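Local coordinates for protein esterase A (Caulobacter crescentus, PDB 5GKV) that probably hydrolyses ester substrates as a serine hydrolase of the beta-lactamase and penicillin-binding-protein superfamily, at residues H267-A270 and P271-A274; I208-D212 and S213-R217; F61-K65 and R66-F70. All coordinates share one frame; numbering follows the deposited sequence.

Interaction 1: H267-A270 and P271-A274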
loop_
_atom_site.group_PDB
_atom_site.type_symbol
_atom_site.label_atom_id
_atom_site.label_comp_id
_atom_site.label_asym_id
_atom_site.label_seq_id
_atom_site.Cartn_x
_atom_site.Cartn_y
_atom_site.Cartn_z
ATOM N N HIS A 267 -8.775 3.136 2.699
ATOM C CA HIS A 267 -8.924 4.473 3.265
ATOM C C HIS A 267 -8.452 4.461 4.711
ATOM O O HIS A 267 -8.835 3.568 5.481
ATOM C CB HIS A 267 -10.384 4.940 3.207
ATOM C CG HIS A 267 -10.846 5.292 1.828
ATOM N ND1 HIS A 267 -11.180 4.333 0.895
ATOM C CD2 HIS A 267 -11.015 6.490 1.219
ATOM C CE1 HIS A 267 -11.535 4.928 -0.232
ATOM N NE2 HIS A 267 -11.447 6.235 -0.063
ATOM N N ALA A 268 -7.665 5.467 5.101
ATOM C CA ALA A 268 -7.105 5.454 6.449
ATOM C C ALA A 268 -6.654 6.852 6.838
ATOM O O ALA A 268 -6.566 7.755 6.005
ATOM C CB ALA A 268 -5.929 4.486 6.566
ATOM N N THR A 269 -6.316 6.996 8.117
ATOM C CA THR A 269 -5.542 8.128 8.608
ATOM C C THR A 269 -4.081 7.715 8.748
ATOM O O THR A 269 -3.746 6.522 8.801
ATOM C CB THR A 269 -6.039 8.614 9.970
ATOM O OG1 THR A 269 -5.766 7.599 10.947
ATOM C CG2 THR A 269 -7.531 8.948 9.937
ATOM N N ALA A 270 -3.206 8.717 8.808
ATOM C CA ALA A 270 -1.780 8.424 8.950
ATOM C C ALA A 270 -1.468 7.674 10.243
ATOM O O ALA A 270 -0.744 6.660 10.186
ATOM C CB ALA A 270 -0.986 9.726 8.823
ATOM N N PRO A 271 -1.995 8.061 11.414
ATOM C CA PRO A 271 -1.689 7.269 12.623
ATOM C C PRO A 271 -2.167 5.828 12.553
ATOM O O PRO A 271 -1.528 4.939 13.133
ATOM C CB PRO A 271 -2.406 8.040 13.743
ATOM C CG PRO A 271 -2.618 9.403 13.213
ATOM C CD PRO A 271 -2.816 9.245 11.741
ATOM N N ALA A 272 -3.307 5.569 11.913
ATOM C CA ALA A 272 -3.759 4.186 11.785
ATOM C C ALA A 272 -2.700 3.336 11.090
ATOM O O ALA A 272 -2.369 2.233 11.559
ATOM C CB ALA A 272 -5.090 4.129 11.035
ATOM N N LEU A 273 -2.116 3.852 9.999
ATOM C CA LEU A 273 -1.080 3.100 9.294
ATOM C C LEU A 273 0.200 3.016 10.112
ATOM O O LEU A 273 0.873 1.972 10.124
ATOM C CB LEU A 273 -0.797 3.731 7.923
ATOM C CG LEU A 273 -1.966 3.619 6.933
ATOM C CD1 LEU A 273 -1.729 4.560 5.756
ATOM C CD2 LEU A 273 -2.135 2.174 6.458
ATOM N N ALA A 274 0.561 4.098 10.799
ATOM C CA ALA A 274 1.785 4.073 11.597
ATOM C C ALA A 274 1.678 3.053 12.721
ATOM O O ALA A 274 2.660 2.367 13.041
ATOM C CB ALA A 274 2.090 5.476 12.155
#
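A threonine N-cap marks the passage from strand 266-268 into helix 270-281, and in this first turn the side chain of Thr269 reaches forward to meet the backbone of Ala272. The hydroxyl OG1 of Thr269 accepts from Ala272 N at 3.3 Å, a weak but fairly straight capping bond with an N-H...O angle of 159°. A chi1 of 67° places OG1 between the backbone N and the carbonyl carbon of Thr269, where it faces the start of the helix, while CG2 turns away from the carbonyl carbon. The same hydroxyl passes close to the ring of Pro271, its CD lying 3.5 Å from OG1, and the two side chains run roughly at right angles. Proline fits here because an N-terminal helical residue needs no N-H for the helix bonds.

The backbone takes over from the cap at once. Leu273 N donates a weak bond to Thr269 O, and Ala274 N a stronger one to Ala270 O at 2.9 Å, the first firm i to i+4 bond of the helix.

The turn is buried between two sheets: Ala270 and Leu273 rest on Val361 of strand 356-362 and Ala274 on Ala46 of strand 42-49, both in the seven-stranded sheet, while Ala268 and Ala272 touch Leu206 in the three-stranded one. Ala268, still paired through its backbone with Thr76, points its methyl toward the helix. Leu273, with chi1 at -67° and CG beside its own N, brings its branch point back over the strand end, so that Leu273 CG lies 4.1 Å from Ala268 CB.

Interaction 2: I208-D212 and S213-R217; sequences IGLPD and SEHDR
Hydrogen bonds fold the loop after strand 206-208 into a compact turn in which His215 reaches back to the backbone of Leu210. His215 NE2 donates to Leu210 O at 3.0 Å; the acceptor lies near the imidazole plane, whereas the nitrogen stands above the carbonyl plane of Leu210. Two backbone bonds repeat the i to i+3 spacing of a tight helical turn, Glu214 N to Pro211 O at 2.9 Å and His215 N to Asp212 O at 3.0 Å. A water adds a second tie at the latter oxygen, donating to Asp212 O and accepting from Asp216 N.

Packing accompanies these bonds. The CA of Asp212 sits over one face of the His215 ring, 3.6 Å from the centroid and 9° off the normal, a CH-pi contact. With chi1 of -170° setting CG opposite its backbone N, Leu210 brings CD1 within 3.5 Å of Glu214 CB, and its CD2 passes alongside the His215 ring.

Charged groups complete the turn. Glu214, bent at chi2, divides its carboxylate: OE2 accepts from Ser213 OG at 2.7 Å, and OE1 takes both NE and NH2 of Arg217, side-on and in the guanidinium plane, with NE at 2.9 Å. Arg217 NH1 also bridges to Asp205 OD2, and Asp212 OD1 pairs with Arg258 of helix 253-258.

Donation from NE2 is consistent with a proton on that nitrogen, and the bond together with the CH-pi contact should fix the ring's rotation. Contacts to Glu214 and Asp205 hold the Arg217 guanidinium in place and would be expected to favour an ionised Glu214.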
loop_
_atom_site.group_PDB
_atom_site.type_symbol
_atom_site.label_atom_id
_atom_site.label_comp_id
_atom_site.label_asym_id
_atom_site.label_seq_id
_atom_site.Cartn_x
_atom_site.Cartn_y
_atom_site.Cartn_z
ATOM N N ILE A 208 -10.713 -1.313 4.222
ATOM C CA ILE A 208 -10.752 -1.737 2.825
ATOM C C ILE A 208 -12.200 -2.117 2.550
ATOM O O ILE A 208 -12.707 -3.099 3.112
ATOM C CB ILE A 208 -9.793 -2.899 2.532
ATOM C CG1 ILE A 208 -8.340 -2.471 2.799
ATOM C CG2 ILE A 208 -9.953 -3.358 1.084
ATOM C CD1 ILE A 208 -7.310 -3.608 2.583
ATOM N N GLY A 209 -12.872 -1.319 1.718
ATOM C CA GLY A 209 -14.320 -1.353 1.644
ATOM C C GLY A 209 -14.926 -0.423 2.681
ATOM O O GLY A 209 -15.041 -0.779 3.856
ATOM N N LEU A 210 -15.305 0.780 2.260
ATOM C CA LEU A 210 -15.704 1.833 3.178
ATOM C C LEU A 210 -17.212 2.018 3.152
ATOM O O LEU A 210 -17.753 2.396 2.100
ATOM C CB LEU A 210 -15.004 3.137 2.791
ATOM C CG LEU A 210 -15.119 4.292 3.772
ATOM C CD1 LEU A 210 -14.404 3.989 5.086
ATOM C CD2 LEU A 210 -14.552 5.562 3.098
ATOM N N PRO A 211 -17.928 1.778 4.256
ATOM C CA PRO A 211 -19.386 1.973 4.251
ATOM C C PRO A 211 -19.769 3.426 4.000
ATOM O O PRO A 211 -19.040 4.359 4.356
ATOM C CB PRO A 211 -19.815 1.529 5.658
ATOM C CG PRO A 211 -18.689 0.689 6.169
ATOM C CD PRO A 211 -17.444 1.246 5.541
ATOM N N ASP A 212 -20.952 3.608 3.397
ATOM C CA ASP A 212 -21.456 4.944 3.085
ATOM C C ASP A 212 -21.415 5.886 4.284
ATOM O O ASP A 212 -21.215 7.097 4.107
ATOM C CB ASP A 212 -22.904 4.881 2.582
ATOM C CG ASP A 212 -23.023 4.455 1.126
ATOM O OD1 ASP A 212 -22.109 3.794 0.606
ATOM O OD2 ASP A 212 -24.057 4.778 0.501
ATOM N N SER A 213 -21.631 5.368 5.500
ATOM C CA SER A 213 -21.680 6.223 6.691
ATOM C C SER A 213 -20.367 6.963 6.942
ATOM O O SER A 213 -20.355 7.972 7.668
ATOM C CB SER A 213 -22.015 5.389 7.920
ATOM O OG SER A 213 -21.034 4.381 8.102
ATOM N N GLU A 214 -19.265 6.477 6.373
ATOM C CA GLU A 214 -17.956 7.104 6.515
ATOM C C GLU A 214 -17.604 8.044 5.367
ATOM O O GLU A 214 -16.553 8.697 5.423
ATOM C CB GLU A 214 -16.869 6.024 6.618
ATOM C CG GLU A 214 -17.166 4.933 7.627
ATOM C CD GLU A 214 -17.624 5.491 8.954
ATOM O OE1 GLU A 214 -16.879 6.296 9.563
ATOM O OE2 GLU A 214 -18.738 5.131 9.388
ATOM N N HIS A 215 -18.436 8.129 4.327
ATOM C CA HIS A 215 -18.001 8.828 3.118
ATOM C C HIS A 215 -17.859 10.329 3.330
ATOM O O HIS A 215 -17.037 10.962 2.664
ATOM C CB HIS A 215 -18.958 8.558 1.961
ATOM C CG HIS A 215 -18.844 7.174 1.404
ATOM N ND1 HIS A 215 -19.439 6.797 0.219
ATOM C CD2 HIS A 215 -18.216 6.072 1.878
ATOM C CE1 HIS A 215 -19.184 5.520 -0.011
ATOM N NE2 HIS A 215 -18.440 5.059 0.978
ATOM N N ASP A 216 -18.623 10.913 4.259
ATOM C CA ASP A 216 -18.594 12.364 4.423
ATOM C C ASP A 216 -17.283 12.871 5.005
ATOM O O ASP A 216 -16.992 14.066 4.873
ATOM C CB ASP A 216 -19.759 12.846 5.296
ATOM C CG ASP A 216 -21.110 12.740 4.585
ATOM O OD1 ASP A 216 -22.159 12.865 5.271
ATOM O OD2 ASP A 216 -21.118 12.528 3.345
ATOM N N ARG A 217 -16.481 12.013 5.642
ATOM C CA ARG A 217 -15.191 12.460 6.167
ATOM C C ARG A 217 -14.021 12.069 5.266
ATOM O O ARG A 217 -12.860 12.178 5.683
ATOM C CB ARG A 217 -14.979 11.938 7.593
ATOM C CG ARG A 217 -14.866 10.427 7.745
ATOM C CD ARG A 217 -15.169 10.028 9.205
ATOM N NE ARG A 217 -15.039 8.592 9.453
ATOM C CZ ARG A 217 -13.921 8.002 9.874
ATOM N NH1 ARG A 217 -12.824 8.721 10.085
ATOM N NH2 ARG A 217 -13.896 6.693 10.086
HETATM O O HOH W 1 -21.294 9.703 4.925
#

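Interaction 3: F61-K65 and R66-F70; sequences FADRK and RQVPF
Asp63 binds the backbone of Gln67 and Val68, closing a tight hairpin-like loop that turns through a type I beta turn from Asp63 to Arg66. Its OD2 receives Gln67 N through the syn lone pair at 3.0 Å, and OD1 takes Val68 N at 2.7 Å from above the carboxylate plane. A chi1 of 65° tucks the carboxylate back over the loop to meet these amides. Arg66 N to Asp63 O, 3.0 Å, closes the turn itself, and farther down Ala62 N donates to Val68 O at 2.8 Å. There Ala62 CB also faces Val68 CG1.

On another side Arg66 CB lies over the face of the Phe61 ring, 3.8 Å from its centroid, a CH-pi contact. The two side chains cross at about a right angle, with the guanidinium plane turned 67° from the ring, and Arg66 NH2 goes on to Glu40 O.

Looser is the solvent side at the tip: Lys65 and Gln67 share a water that accepts weakly from Lys65 NZ and donates to Gln67 OE1.

At the base, the loop continues strand 52-60: Phe61 pairs through its backbone with Leu41, next to strand 42-49, and Phe70 with Gly60.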
loop_
_atom_site.group_PDB
_atom_site.type_symbol
_atom_site.label_atom_id
_atom_site.label_comp_id
_atom_site.label_asym_id
_atom_site.label_seq_id
_atom_site.Cartn_x
_atom_site.Cartn_y
_atom_site.Cartn_z
ATOM N N PHE A 61 -6.107 21.315 4.331
ATOM C CA PHE A 61 -7.541 21.190 4.076
ATOM C C PHE A 61 -7.921 19.837 3.500
ATOM O O PHE A 61 -7.180 19.237 2.716
ATOM C CB PHE A 61 -8.007 22.310 3.130
ATOM C CG PHE A 61 -7.627 23.662 3.634
ATOM C CD1 PHE A 61 -6.412 24.249 3.257
ATOM C CD2 PHE A 61 -8.427 24.308 4.561
ATOM C CE1 PHE A 61 -6.038 25.493 3.770
ATOM C CE2 PHE A 61 -8.054 25.565 5.072
ATOM C CZ PHE A 61 -6.855 26.139 4.673
ATOM N N ALA A 62 -9.112 19.377 3.903
ATOM C CA ALA A 62 -9.661 18.127 3.393
ATOM C C ALA A 62 -10.321 18.317 2.036
ATOM O O ALA A 62 -10.391 17.372 1.252
ATOM C CB ALA A 62 -10.684 17.566 4.388
ATOM N N ASP A 63 -10.779 19.533 1.733
ATOM C CA ASP A 63 -11.597 19.799 0.553
ATOM C C ASP A 63 -10.866 20.694 -0.450
ATOM O O ASP A 63 -10.015 21.512 -0.077
ATOM C CB ASP A 63 -12.923 20.462 0.960
ATOM C CG ASP A 63 -12.727 21.848 1.577
ATOM O OD1 ASP A 63 -11.793 22.031 2.402
ATOM O OD2 ASP A 63 -13.509 22.763 1.239
ATOM N N ARG A 64 -11.207 20.536 -1.739
ATOM C CA ARG A 64 -10.564 21.352 -2.769
ATOM C C ARG A 64 -10.872 22.838 -2.600
ATOM O O ARG A 64 -10.066 23.675 -3.006
ATOM C CB ARG A 64 -10.964 20.881 -4.173
ATOM C CG ARG A 64 -10.146 19.661 -4.671
ATOM C CD ARG A 64 -10.599 19.182 -6.062
ATOM N NE ARG A 64 -12.018 18.834 -6.072
ATOM C CZ ARG A 64 -12.480 17.593 -5.938
ATOM N NH1 ARG A 64 -11.632 16.583 -5.782
ATOM N NH2 ARG A 64 -13.785 17.355 -5.961
ATOM N N LYS A 65 -12.010 23.186 -1.990
ATOM C CA LYS A 65 -12.359 24.587 -1.750
ATOM C C LYS A 65 -11.585 25.222 -0.598
ATOM O O LYS A 65 -11.689 26.441 -0.402
ATOM C CB LYS A 65 -13.861 24.725 -1.473
ATOM C CG LYS A 65 -14.755 24.520 -2.683
ATOM C CD LYS A 65 -16.194 24.902 -2.358
ATOM C CE LYS A 65 -17.199 23.962 -2.995
ATOM N NZ LYS A 65 -18.588 24.324 -2.557
ATOM N N ARG A 66 -10.809 24.437 0.151
ATOM C CA ARG A 66 -10.034 24.933 1.298
ATOM C C ARG A 66 -10.931 25.580 2.353
ATOM O O ARG A 66 -10.557 26.575 2.976
ATOM C CB ARG A 66 -8.934 25.913 0.863
ATOM C CG ARG A 66 -7.843 25.267 0.026
ATOM C CD ARG A 66 -6.726 26.249 -0.366
ATOM N NE ARG A 66 -5.752 25.450 -1.088
ATOM C CZ ARG A 66 -4.630 24.977 -0.560
ATOM N NH1 ARG A 66 -4.280 25.291 0.676
ATOM N NH2 ARG A 66 -3.851 24.196 -1.290
ATOM N N GLN A 67 -12.119 25.017 2.551
ATOM C CA GLN A 67 -13.036 25.465 3.594
ATOM C C GLN A 67 -13.154 24.497 4.762
ATOM O O GLN A 67 -13.839 24.820 5.736
ATOM C CB GLN A 67 -14.439 25.693 3.004
ATOM C CG GLN A 67 -14.467 26.797 1.921
ATOM C CD GLN A 67 -15.746 26.807 1.092
ATOM O OE1 GLN A 67 -16.601 25.944 1.252
ATOM N NE2 GLN A 67 -15.881 27.800 0.199
ATOM N N VAL A 68 -12.544 23.317 4.684
ATOM C CA VAL A 68 -12.708 22.271 5.698
ATOM C C VAL A 68 -11.321 21.806 6.124
ATOM O O VAL A 68 -10.520 21.433 5.261
ATOM C CB VAL A 68 -13.513 21.074 5.166
ATOM C CG1 VAL A 68 -13.587 19.948 6.232
ATOM C CG2 VAL A 68 -14.898 21.498 4.686
ATOM N N PRO A 69 -10.988 21.793 7.408
ATOM C CA PRO A 69 -9.629 21.391 7.797
ATOM C C PRO A 69 -9.397 19.896 7.608
ATOM O O PRO A 69 -10.297 19.070 7.805
ATOM C CB PRO A 69 -9.543 21.790 9.277
ATOM C CG PRO A 69 -10.960 21.924 9.725
ATOM C CD PRO A 69 -11.744 22.371 8.538
ATOM N N PHE A 70 -8.165 19.557 7.217
ATOM C CA PHE A 70 -7.698 18.169 7.227
ATOM C C PHE A 70 -7.444 17.779 8.679
ATOM O O PHE A 70 -6.460 18.225 9.278
ATOM C CB PHE A 70 -6.431 18.047 6.386
ATOM C CG PHE A 70 -6.109 16.642 5.941
ATOM C CD1 PHE A 70 -5.513 15.735 6.827
ATOM C CD2 PHE A 70 -6.380 16.227 4.639
ATOM C CE1 PHE A 70 -5.181 14.467 6.419
ATOM C CE2 PHE A 70 -6.056 14.941 4.219
ATOM C CZ PHE A 70 -5.473 14.052 5.103
HETATM O O HOH W 2 -19.200 24.886 0.625
#

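Along the chain the three contacts come in the order interaction 3, interaction 2, interaction 1, all within the beta-lactamase-like part of the protein. Interactions 1 and 2 touch, their centres 15 Å apart: His267 CG packs at 3.9 Å against Leu210 CD2. They also share the three-stranded sheet, since strand 206-208 leads into the loop of interaction 2 and its neighbour 266-268 into the helix of interaction 1. Interaction 3 stands apart at the surface, its centre about 18 Å from interaction 2 and 19 Å from interaction 1, on the end of strand 52-60 in the seven-stranded sheet. Interaction 1, buried, joins the two sheets through helix 270-281, whereas the other two shape surface loops.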